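Local coordinates for adenosine kinase, putative (Trypanosoma brucei, PDB 3OTX), which probably transfers a phosphate from ATP to adenosine in the purine salvage pathway, giving AMP and ADP, with magnesium as cofactor, at residues V175-V180 with G212-Y217. The protein carries 1 engineered substitution. Sequence-based numbering, arbitrary orientation.
Sequences VDVNHV and GEVLPY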
ATOM      1  N   VAL A 175       7.197  11.758   2.118  1.00 16.32           N
ATOM      2  CA  VAL A 175       6.480  13.037   2.129  1.00 13.17           C
ATOM      3  C   VAL A 175       6.843  13.764   3.431  1.00 15.58           C
ATOM      4  O   VAL A 175       7.805  14.548   3.448  1.00 18.80           O
ATOM      5  CB  VAL A 175       4.970  12.853   1.904  1.00 15.15           C
ATOM      6  CG1 VAL A 175       4.242  14.219   1.977  1.00 14.39           C
ATOM      7  CG2 VAL A 175       4.726  12.150   0.516  1.00 16.80           C
ATOM      8  N   ASP A 176       6.161  13.447   4.526  1.00 13.82           N
ATOM      9  CA  ASP A 176       6.536  14.018   5.825  1.00 14.05           C
ATOM     10  C   ASP A 176       6.303  12.992   6.912  1.00 15.72           C
ATOM     11  O   ASP A 176       5.163  12.627   7.204  1.00 15.94           O
ATOM     12  CB  ASP A 176       5.706  15.278   6.110  1.00 14.27           C
ATOM     13  CG  ASP A 176       6.203  16.053   7.310  1.00 16.96           C
ATOM     14  OD1 ASP A 176       6.942  15.512   8.157  1.00 19.44           O
ATOM     15  OD2 ASP A 176       5.844  17.255   7.406  1.00 22.05           O
ATOM     16  N   VAL A 177       7.383  12.558   7.526  1.00 13.99           N
ATOM     17  CA  VAL A 177       7.310  11.551   8.589  1.00 14.70           C
ATOM     18  C   VAL A 177       6.416  11.988   9.740  1.00 16.27           C
ATOM     19  O   VAL A 177       5.747  11.158  10.363  1.00 15.87           O
ATOM     20  CB  VAL A 177       8.725  11.175   9.106  1.00 15.22           C
ATOM     21  CG1 VAL A 177       9.367  12.313   9.955  1.00 14.78           C
ATOM     22  CG2 VAL A 177       8.704   9.843   9.907  1.00 21.92           C
ATOM     23  N   ASN A 178       6.396  13.293  10.004  1.00 14.98           N
ATOM     24  CA  ASN A 178       5.541  13.833  11.042  1.00 17.25           C
ATOM     25  C   ASN A 178       4.046  13.570  10.816  1.00 15.09           C
ATOM     26  O   ASN A 178       3.300  13.422  11.801  1.00 17.03           O
ATOM     27  CB  ASN A 178       5.865  15.296  11.264  1.00 16.50           C
ATOM     28  CG  ASN A 178       7.242  15.480  11.872  1.00 20.08           C
ATOM     29  OD1 ASN A 178       7.665  14.720  12.744  1.00 24.65           O
ATOM     30  ND2 ASN A 178       7.958  16.486  11.398  1.00 31.90           N
ATOM     31  N   HIS A 179       3.600  13.486   9.556  1.00 12.71           N
ATOM     32  CA  HIS A 179       2.190  13.147   9.312  1.00 12.70           C
ATOM     33  C   HIS A 179       1.913  11.730   9.787  1.00 13.71           C
ATOM     34  O   HIS A 179       0.870  11.441  10.378  1.00 13.74           O
ATOM     35  CB  HIS A 179       1.859  13.207   7.819  1.00 13.11           C
ATOM     36  CG  HIS A 179       2.049  14.556   7.201  1.00 15.21           C
ATOM     37  ND1 HIS A 179       2.276  15.695   7.942  1.00 15.99           N
ATOM     38  CD2 HIS A 179       2.035  14.943   5.900  1.00 15.40           C
ATOM     39  CE1 HIS A 179       2.402  16.726   7.122  1.00 18.53           C
ATOM     40  NE2 HIS A 179       2.274  16.294   5.875  1.00 16.15           N
ATOM     41  N   VAL A 180       2.856  10.834   9.535  1.00 11.42           N
ATOM     42  CA  VAL A 180       2.752   9.449   9.949  1.00 11.76           C
ATOM     43  C   VAL A 180       2.753   9.379  11.458  1.00 13.75           C
ATOM     44  O   VAL A 180       1.915   8.662  12.029  1.00 13.85           O
ATOM     45  CB  VAL A 180       3.916   8.605   9.396  1.00 11.41           C
ATOM     46  CG1 VAL A 180       3.624   7.125   9.609  1.00 14.63           C
ATOM     47  CG2 VAL A 180       4.077   8.856   7.872  1.00 11.92           C
ATOM     48  N   GLY A 212      12.670   4.221  10.625  1.00 16.68           N
ATOM     49  CA  GLY A 212      13.079   3.971  12.013  1.00 18.48           C
ATOM     50  C   GLY A 212      12.271   4.751  13.044  1.00 17.12           C
ATOM     51  O   GLY A 212      12.056   4.263  14.155  1.00 20.29           O
ATOM     52  N   GLU A 213      11.855   5.962  12.692  1.00 16.44           N
ATOM     53  CA  GLU A 213      11.038   6.778  13.594  1.00 19.98           C
ATOM     54  C   GLU A 213       9.672   6.135  13.840  1.00 19.19           C
ATOM     55  O   GLU A 213       9.113   6.232  14.941  1.00 19.04           O
ATOM     56  CB  GLU A 213      10.834   8.186  13.045  1.00 22.79           C
ATOM     57  CG  GLU A 213      11.982   9.122  13.287  1.00 32.02           C
ATOM     58  CD  GLU A 213      11.552  10.566  13.223  1.00 32.92           C
ATOM     59  OE1 GLU A 213      10.839  11.014  14.145  1.00 31.75           O
ATOM     60  OE2 GLU A 213      11.948  11.252  12.265  1.00 32.07           O
ATOM     61  N   VAL A 214       9.152   5.483  12.799  1.00 15.53           N
ATOM     62  CA  VAL A 214       7.785   4.957  12.829  1.00 14.36           C
ATOM     63  C   VAL A 214       7.690   3.523  13.365  1.00 15.83           C
ATOM     64  O   VAL A 214       6.687   3.160  13.987  1.00 16.02           O
ATOM     65  CB  VAL A 214       7.134   5.117  11.410  1.00 14.63           C
ATOM     66  CG1 VAL A 214       5.841   4.328  11.233  1.00 21.69           C
ATOM     67  CG2 VAL A 214       6.909   6.623  11.101  1.00 15.01           C
ATOM     68  N   LEU A 215       8.725   2.712  13.174  1.00 15.21           N
ATOM     69  CA  LEU A 215       8.628   1.288  13.540  1.00 16.88           C
ATOM     70  C   LEU A 215       8.247   0.986  15.008  1.00 15.64           C
ATOM     71  O   LEU A 215       7.446   0.103  15.252  1.00 15.84           O
ATOM     72  CB  LEU A 215       9.910   0.541  13.184  1.00 16.66           C
ATOM     73  CG  LEU A 215      10.084   0.335  11.682  1.00 21.14           C
ATOM     74  CD1 LEU A 215      11.552  -0.092  11.485  1.00 23.66           C
ATOM     75  CD2 LEU A 215       9.106  -0.700  11.177  1.00 22.89           C
ATOM     76  N   PRO A 216       8.818   1.726  15.976  1.00 17.17           N
ATOM     77  CA  PRO A 216       8.444   1.432  17.379  1.00 17.76           C
ATOM     78  C   PRO A 216       6.931   1.545  17.632  1.00 16.77           C
ATOM     79  O   PRO A 216       6.399   0.874  18.512  1.00 18.57           O
ATOM     80  CB  PRO A 216       9.164   2.514  18.170  1.00 20.12           C
ATOM     81  CG  PRO A 216      10.251   3.004  17.279  1.00 24.29           C
ATOM     82  CD  PRO A 216       9.757   2.852  15.874  1.00 18.94           C
ATOM     83  N   TYR A 217       6.249   2.401  16.864  1.00 16.01           N
ATOM     84  CA  TYR A 217       4.811   2.622  17.053  1.00 15.77           C
ATOM     85  C   TYR A 217       3.990   1.681  16.174  1.00 16.27           C
ATOM     86  O   TYR A 217       2.765   1.753  16.155  1.00 15.80           O
ATOM     87  CB  TYR A 217       4.451   4.053  16.632  1.00 17.85           C
ATOM     88  CG  TYR A 217       4.987   5.211  17.423  1.00 20.58           C
ATOM     89  CD1 TYR A 217       6.102   5.934  16.974  1.00 18.44           C
ATOM     90  CD2 TYR A 217       4.320   5.659  18.571  1.00 25.06           C
ATOM     91  CE1 TYR A 217       6.567   7.048  17.685  1.00 22.74           C
ATOM     92  CE2 TYR A 217       4.761   6.766  19.274  1.00 31.29           C
ATOM     93  CZ  TYR A 217       5.881   7.453  18.834  1.00 30.04           C
ATOM     94  OH  TYR A 217       6.303   8.561  19.546  1.00 28.26           O
TER
HETATM   95  O   HOH W   1       9.950  13.547  14.322  1.00 17.15           O
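The backbones come closest at Val180 and Val214, whose CA atoms lie 7.3 Å apart between helix 177-189 and helix 208-214. Val214 CG2 stands at the middle of the apolar contact: Val180 CG1 approaches it to 3.6 Å and Val177 CG2 to 3.9 Å. The Val180 and Val214 side chains are roughly perpendicular, whereas those of Val177 and Val214 lie side by side and point in opposing directions. Val180 CG1 (chi1 -169°) and Val177 CG2 both lie anti to the backbone N of their own residue, about one helical turn apart, which lets them converge on a single methyl. Phe194 of strand 193-197 touches both Val180 and Val214, so the valines join two helices packed against the central sheet of the ribokinase-like PfkB fold; the Val180 side chain lies about 12 Å from the bound bis(adenosine)-5'-pentaphosphate. Towards solvent the contact turns polar. Glu213 reaches across Val177, nearly square to it, with OE2 3.6 Å from Val177 CG1, while its OE1 accepts from a water at 2.7 Å. That water also donates to Asn178 OD1 at 3.0 Å, bridging the helices through two acceptors. Asp176 is the N-cap: its OD1 accepts from Asn178 N at 2.9 Å, the donor lying 44° out of the carboxylate plane, and its CB sits over the centre of the His179 ring.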